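Local coordinates for berberine bridge enzyme-like protein (Arabidopsis thaliana, PDB 5D79) that is a secreted, FAD-dependent oxidoreductase of the berberine bridge enzyme-like family that takes part in the plant's adaptation to salt stress, at residues F504-L507 with V508-T512; E222-F225 with W226-G230. One frame throughout, in Å; residues are numbered along the deposited sequence. Where two conformers were deposited one is given.

Contact 1. Residues F504-L507 with V508-T512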
loop_
_atom_site.group_PDB
_atom_site.type_symbol
_atom_site.label_atom_id
_atom_site.label_comp_id
_atom_site.label_asym_id
_atom_site.label_seq_id
_atom_site.Cartn_x
_atom_site.Cartn_y
_atom_site.Cartn_z
ATOM N N PHE A 504 -14.435 -11.425 -4.330
ATOM C CA PHE A 504 -13.502 -12.451 -4.791
ATOM C C PHE A 504 -13.986 -13.205 -6.042
ATOM O O PHE A 504 -13.198 -13.450 -6.955
ATOM C CB PHE A 504 -13.210 -13.450 -3.671
ATOM C CG PHE A 504 -12.323 -14.599 -4.097
ATOM C CD1 PHE A 504 -10.965 -14.391 -4.348
ATOM C CD2 PHE A 504 -12.842 -15.884 -4.240
ATOM C CE1 PHE A 504 -10.146 -15.443 -4.734
ATOM C CE2 PHE A 504 -12.033 -16.936 -4.627
ATOM C CZ PHE A 504 -10.679 -16.717 -4.877
ATOM N N GLU A 505 -15.274 -13.550 -6.092
ATOM C CA GLU A 505 -15.801 -14.322 -7.217
ATOM C C GLU A 505 -15.703 -13.545 -8.523
ATOM O O GLU A 505 -15.273 -14.098 -9.532
ATOM C CB GLU A 505 -17.242 -14.751 -6.960
ATOM C CG GLU A 505 -17.364 -15.802 -5.863
ATOM C CD GLU A 505 -16.567 -17.095 -6.132
ATOM O OE1 GLU A 505 -16.403 -17.495 -7.312
ATOM O OE2 GLU A 505 -16.110 -17.709 -5.141
ATOM N N ARG A 506 -16.066 -12.262 -8.503
ATOM C CA ARG A 506 -15.937 -11.438 -9.708
ATOM C C ARG A 506 -14.488 -11.364 -10.208
ATOM O O ARG A 506 -14.230 -11.549 -11.400
ATOM C CB ARG A 506 -16.471 -10.023 -9.479
ATOM C CG ARG A 506 -16.396 -9.184 -10.747
ATOM C CD ARG A 506 -17.003 -7.796 -10.627
ATOM N NE ARG A 506 -16.944 -7.117 -11.921
ATOM C CZ ARG A 506 -17.256 -5.843 -12.130
ATOM N NH1 ARG A 506 -17.663 -5.082 -11.130
ATOM N NH2 ARG A 506 -17.156 -5.334 -13.348
ATOM N N LEU A 507 -13.554 -11.096 -9.294
ATOM C CA LEU A 507 -12.133 -11.040 -9.620
ATOM C C LEU A 507 -11.683 -12.310 -10.352
ATOM O O LEU A 507 -10.938 -12.238 -11.334
ATOM C CB LEU A 507 -11.302 -10.837 -8.349
ATOM C CG LEU A 507 -11.306 -9.426 -7.772
ATOM C CD1 LEU A 507 -10.912 -9.445 -6.311
ATOM C CD2 LEU A 507 -10.376 -8.533 -8.584
ATOM N N VAL A 508 -12.157 -13.461 -9.866
ATOM C CA VAL A 508 -11.858 -14.767 -10.462
ATOM C C VAL A 508 -12.469 -14.896 -11.856
ATOM O O VAL A 508 -11.841 -15.436 -12.769
ATOM C CB VAL A 508 -12.359 -15.923 -9.555
ATOM C CG1 VAL A 508 -12.620 -17.187 -10.355
ATOM C CG2 VAL A 508 -11.352 -16.201 -8.450
ATOM N N ARG A 509 -13.684 -14.380 -12.024
ATOM C CA ARG A 509 -14.303 -14.356 -13.344
ATOM C C ARG A 509 -13.483 -13.470 -14.286
ATOM O O ARG A 509 -13.119 -13.889 -15.392
ATOM C CB ARG A 509 -15.753 -13.864 -13.269
ATOM C CG ARG A 509 -16.680 -14.714 -12.392
ATOM C CD ARG A 509 -16.577 -16.208 -12.682
ATOM N NE ARG A 509 -17.704 -16.960 -12.117
ATOM C CZ ARG A 509 -17.711 -17.523 -10.913
ATOM N NH1 ARG A 509 -16.647 -17.430 -10.123
ATOM N NH2 ARG A 509 -18.784 -18.181 -10.497
ATOM N N VAL A 510 -13.174 -12.257 -13.840
ATOM C CA VAL A 510 -12.373 -11.343 -14.651
ATOM C C VAL A 510 -11.017 -11.985 -14.954
ATOM O O VAL A 510 -10.571 -11.993 -16.102
ATOM C CB VAL A 510 -12.183 -9.966 -13.963
ATOM C CG1 VAL A 510 -11.285 -9.078 -14.799
ATOM C CG2 VAL A 510 -13.524 -9.286 -13.738
ATOM N N LYS A 511 -10.394 -12.563 -13.929
ATOM C CA LYS A 511 -9.118 -13.265 -14.087
ATOM C C LYS A 511 -9.184 -14.355 -15.161
ATOM O O LYS A 511 -8.256 -14.522 -15.952
ATOM C CB LYS A 511 -8.686 -13.875 -12.751
ATOM C CG LYS A 511 -7.536 -14.864 -12.828
ATOM C CD LYS A 511 -6.215 -14.216 -13.205
ATOM C CE LYS A 511 -5.080 -15.227 -13.047
ATOM N NZ LYS A 511 -3.748 -14.771 -13.534
ATOM N N THR A 512 -10.291 -15.081 -15.200
ATOM C CA THR A 512 -10.422 -16.184 -16.138
ATOM C C THR A 512 -10.564 -15.688 -17.576
ATOM O O THR A 512 -10.060 -16.317 -18.503
ATOM C CB THR A 512 -11.601 -17.090 -15.755
ATOM O OG1 THR A 512 -11.390 -17.568 -14.420
ATOM C CG2 THR A 512 -11.710 -18.295 -16.703
#
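A chi1 of 176° turns the Phe-504 ring away from its own backbone N and lays it alongside Val-508 one turn on, while Glu-505 and Arg-509 each set CG beside the backbone N and bend again at chi2, folding their charged ends back toward one another. Both are i to i+4 pairs of the C-terminal helix 504-514. CG2 of Val-508 sits over one face of the Phe-504 ring, displaced toward its rim, and touches CZ at 3.7 Å, a CH-pi contact. Helix 488-500 also covers this ring through Tyr-489 and Lys-493, and both Phe-504 and Val-508 are buried.

The salt bridge runs from Arg-509 NH1 to Glu-505 OE1, 2.8 Å long. NH1 lies nearly along the C-O direction of OE1, but the bond is bent at the hydrogen (143°). The carboxylate and guanidinium planes stand 83° apart, and the pair is joined by one bond and not by a coplanar two-bond pair. Glu-505 OE2 is hydrogen-bonded to the hydroxyl of Tyr-489, which fixes the carboxylate at its second oxygen. The CG methylene of Arg-509 also packs on Glu-505 O at 3.2 Å.

Backbone bonds of the regular helix run beneath these side chains, the straightest of them from Val-510 N to Arg-506 O (2.8 Å). Farther along, Val-508 O takes two hydrogen bonds, from Thr-512 N and from Thr-512 OG1 (2.7 Å), which approach from opposite faces of its plane. The threonine hydroxyl also bonds to Val-529 N and thereby ties the helix to the C-terminal tail. Apolar packing on the buried side thus accompanies a charge pair at the more exposed edge, where the bridge and the tyrosine would together tend to keep Glu-505 ionised.

Contact 2. Residues E222-F225 with W226-G230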
loop_
_atom_site.group_PDB
_atom_site.type_symbol
_atom_site.label_atom_id
_atom_site.label_comp_id
_atom_site.label_asym_id
_atom_site.label_seq_id
_atom_site.Cartn_x
_atom_site.Cartn_y
_atom_site.Cartn_z
ATOM N N GLU A 222 -14.758 -2.988 -18.944
ATOM C CA GLU A 222 -15.060 -2.507 -17.598
ATOM C C GLU A 222 -14.643 -3.502 -16.527
ATOM O O GLU A 222 -14.216 -3.098 -15.454
ATOM C CB GLU A 222 -16.549 -2.179 -17.456
ATOM C CG GLU A 222 -16.955 -0.890 -18.152
ATOM C CD GLU A 222 -16.198 0.321 -17.633
ATOM O OE1 GLU A 222 -16.447 0.716 -16.479
ATOM O OE2 GLU A 222 -15.350 0.873 -18.371
ATOM N N ASP A 223 -14.767 -4.796 -16.822
ATOM C CA ASP A 223 -14.361 -5.851 -15.892
ATOM C C ASP A 223 -12.854 -5.764 -15.621
ATOM O O ASP A 223 -12.399 -5.830 -14.475
ATOM C CB ASP A 223 -14.725 -7.242 -16.446
ATOM C CG ASP A 223 -15.998 -7.823 -15.825
ATOM O OD1 ASP A 223 -16.473 -7.279 -14.807
ATOM O OD2 ASP A 223 -16.513 -8.838 -16.350
ATOM N N TYR A 224 -12.081 -5.620 -16.691
ATOM C CA TYR A 224 -10.642 -5.495 -16.563
ATOM C C TYR A 224 -10.310 -4.225 -15.773
ATOM O O TYR A 224 -9.516 -4.261 -14.824
ATOM C CB TYR A 224 -9.995 -5.474 -17.954
ATOM C CG TYR A 224 -8.584 -6.040 -18.051
ATOM C CD1 TYR A 224 -7.682 -5.970 -16.979
ATOM C CD2 TYR A 224 -8.151 -6.633 -19.233
ATOM C CE1 TYR A 224 -6.398 -6.486 -17.095
ATOM C CE2 TYR A 224 -6.879 -7.145 -19.357
ATOM C CZ TYR A 224 -6.003 -7.069 -18.295
ATOM O OH TYR A 224 -4.742 -7.598 -18.467
ATOM N N PHE A 225 -10.931 -3.110 -16.169
ATOM C CA PHE A 225 -10.707 -1.810 -15.528
ATOM C C PHE A 225 -11.050 -1.827 -14.039
ATOM O O PHE A 225 -10.484 -1.095 -13.228
ATOM C CB PHE A 225 -11.523 -0.719 -16.228
ATOM C CG PHE A 225 -11.199 0.670 -15.748
ATOM C CD1 PHE A 225 -9.966 1.244 -16.032
ATOM C CD2 PHE A 225 -12.114 1.395 -15.001
ATOM C CE1 PHE A 225 -9.653 2.514 -15.575
ATOM C CE2 PHE A 225 -11.808 2.662 -14.544
ATOM C CZ PHE A 225 -10.578 3.225 -14.830
ATOM N N TRP A 226 -11.993 -2.677 -13.681
ATOM C CA TRP A 226 -12.416 -2.790 -12.301
ATOM C C TRP A 226 -11.352 -3.559 -11.515
ATOM O O TRP A 226 -10.883 -3.101 -10.469
ATOM C CB TRP A 226 -13.796 -3.465 -12.254
ATOM C CG TRP A 226 -14.342 -3.804 -10.909
ATOM C CD1 TRP A 226 -15.117 -3.012 -10.114
ATOM C CD2 TRP A 226 -14.198 -5.050 -10.219
ATOM N NE1 TRP A 226 -15.442 -3.679 -8.959
ATOM C CE2 TRP A 226 -14.889 -4.935 -9.002
ATOM C CE3 TRP A 226 -13.536 -6.246 -10.506
ATOM C CZ2 TRP A 226 -14.942 -5.976 -8.075
ATOM C CZ3 TRP A 226 -13.592 -7.274 -9.591
ATOM C CH2 TRP A 226 -14.285 -7.136 -8.393
ATOM N N ALA A 227 -10.937 -4.697 -12.059
ATOM C CA ALA A 227 -10.036 -5.610 -11.364
ATOM C C ALA A 227 -8.693 -4.972 -11.020
ATOM O O ALA A 227 -8.140 -5.229 -9.952
ATOM C CB ALA A 227 -9.819 -6.860 -12.194
ATOM N N ILE A 228 -8.172 -4.137 -11.915
ATOM C CA ILE A 228 -6.857 -3.538 -11.689
ATOM C C ILE A 228 -6.900 -2.443 -10.625
ATOM O O ILE A 228 -5.859 -2.039 -10.111
ATOM C CB ILE A 228 -6.244 -2.956 -13.000
ATOM C CG1 ILE A 228 -7.159 -1.900 -13.623
ATOM C CG2 ILE A 228 -5.981 -4.060 -13.998
ATOM C CD1 ILE A 228 -6.563 -1.224 -14.841
ATOM N N ARG A 229 -8.097 -1.969 -10.280
ATOM C CA ARG A 229 -8.217 -0.887 -9.305
ATOM C C ARG A 229 -8.530 -1.388 -7.898
ATOM O O ARG A 229 -9.508 -0.945 -7.279
ATOM C CB ARG A 229 -9.287 0.114 -9.742
ATOM C CG ARG A 229 -8.893 0.949 -10.954
ATOM C CD ARG A 229 -10.027 1.891 -11.334
ATOM N NE ARG A 229 -11.180 1.150 -11.849
ATOM C CZ ARG A 229 -12.447 1.445 -11.583
ATOM N NH1 ARG A 229 -12.743 2.471 -10.800
ATOM N NH2 ARG A 229 -13.415 0.709 -12.103
ATOM N N GLY A 230 -7.689 -2.295 -7.398
ATOM C CA GLY A 230 -7.785 -2.792 -6.037
ATOM C C GLY A 230 -7.522 -4.284 -5.921
ATOM O O GLY A 230 -7.228 -4.788 -4.837
HETATM O O HOH W 1 -14.747 -0.842 -14.628
#
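In the short helix 222-227 and the turn after it, in the PCMH-type FAD-binding domain, the side chain of Arg-229 folds back over Phe-225. Backbone hydrogen bonds give the helix its shape: Ala-227 N to Asp-223 O and Ile-228 N to Tyr-224 O (3.2 Å) are both i to i+4. At the next step the pattern changes. Arg-229 N bonds to Trp-226 O, and it is the side-chain NE of Arg-229 that reaches Phe-225 O, at 2.7 Å with an N-H...O angle of 169°. This donor lies above the carbonyl plane, although the oxygen is in the plane of the guanidinium.

Contact with the ring comes from the same arginine. Bent at chi3 (-68°), its chain lays the guanidinium over one face of the Phe-225 ring, offset toward the rim and with the planes 23° apart; NE is 3.2 Å from CE2 of Phe-225, and CD of Arg-229 adds a CH-pi contact.

Apolar packing occupies another side, where CG2 of Ile-228 meets the edge of the Tyr-224 ring, 3.9 Å from CD1. Met-220 of helix 217-220 touches both Phe-225 and Ile-228.

One water bridges Glu-222 and Arg-229: it donates to Glu-222 O and to Glu-222 OE1, which also pairs with Arg-217, and accepts a weak bond from Arg-229 NH2 at 3.2 Å.

Overall arrangement
The two contacts are helical turns from distant parts of the sequence, one in the FAD-binding domain and one near the C-terminus, with centres about 10 Å apart. Both are largely buried with polar edges. Contact 1 pairs opposite charges along a continuing helix, whereas contact 2 runs from a short helix into the loop that follows and uses its arginine on a carbonyl and a ring. They meet directly: in the conformer given, Arg-506 NH2 forms a salt bridge with Asp-223 OD1, and the same guanidinium makes a cation-pi contact with Trp-226. Leu-507 and Val-510 add apolar packing on Trp-226, Asp-223 and Ala-227, so helix 504-514 is docked on helix 222-227.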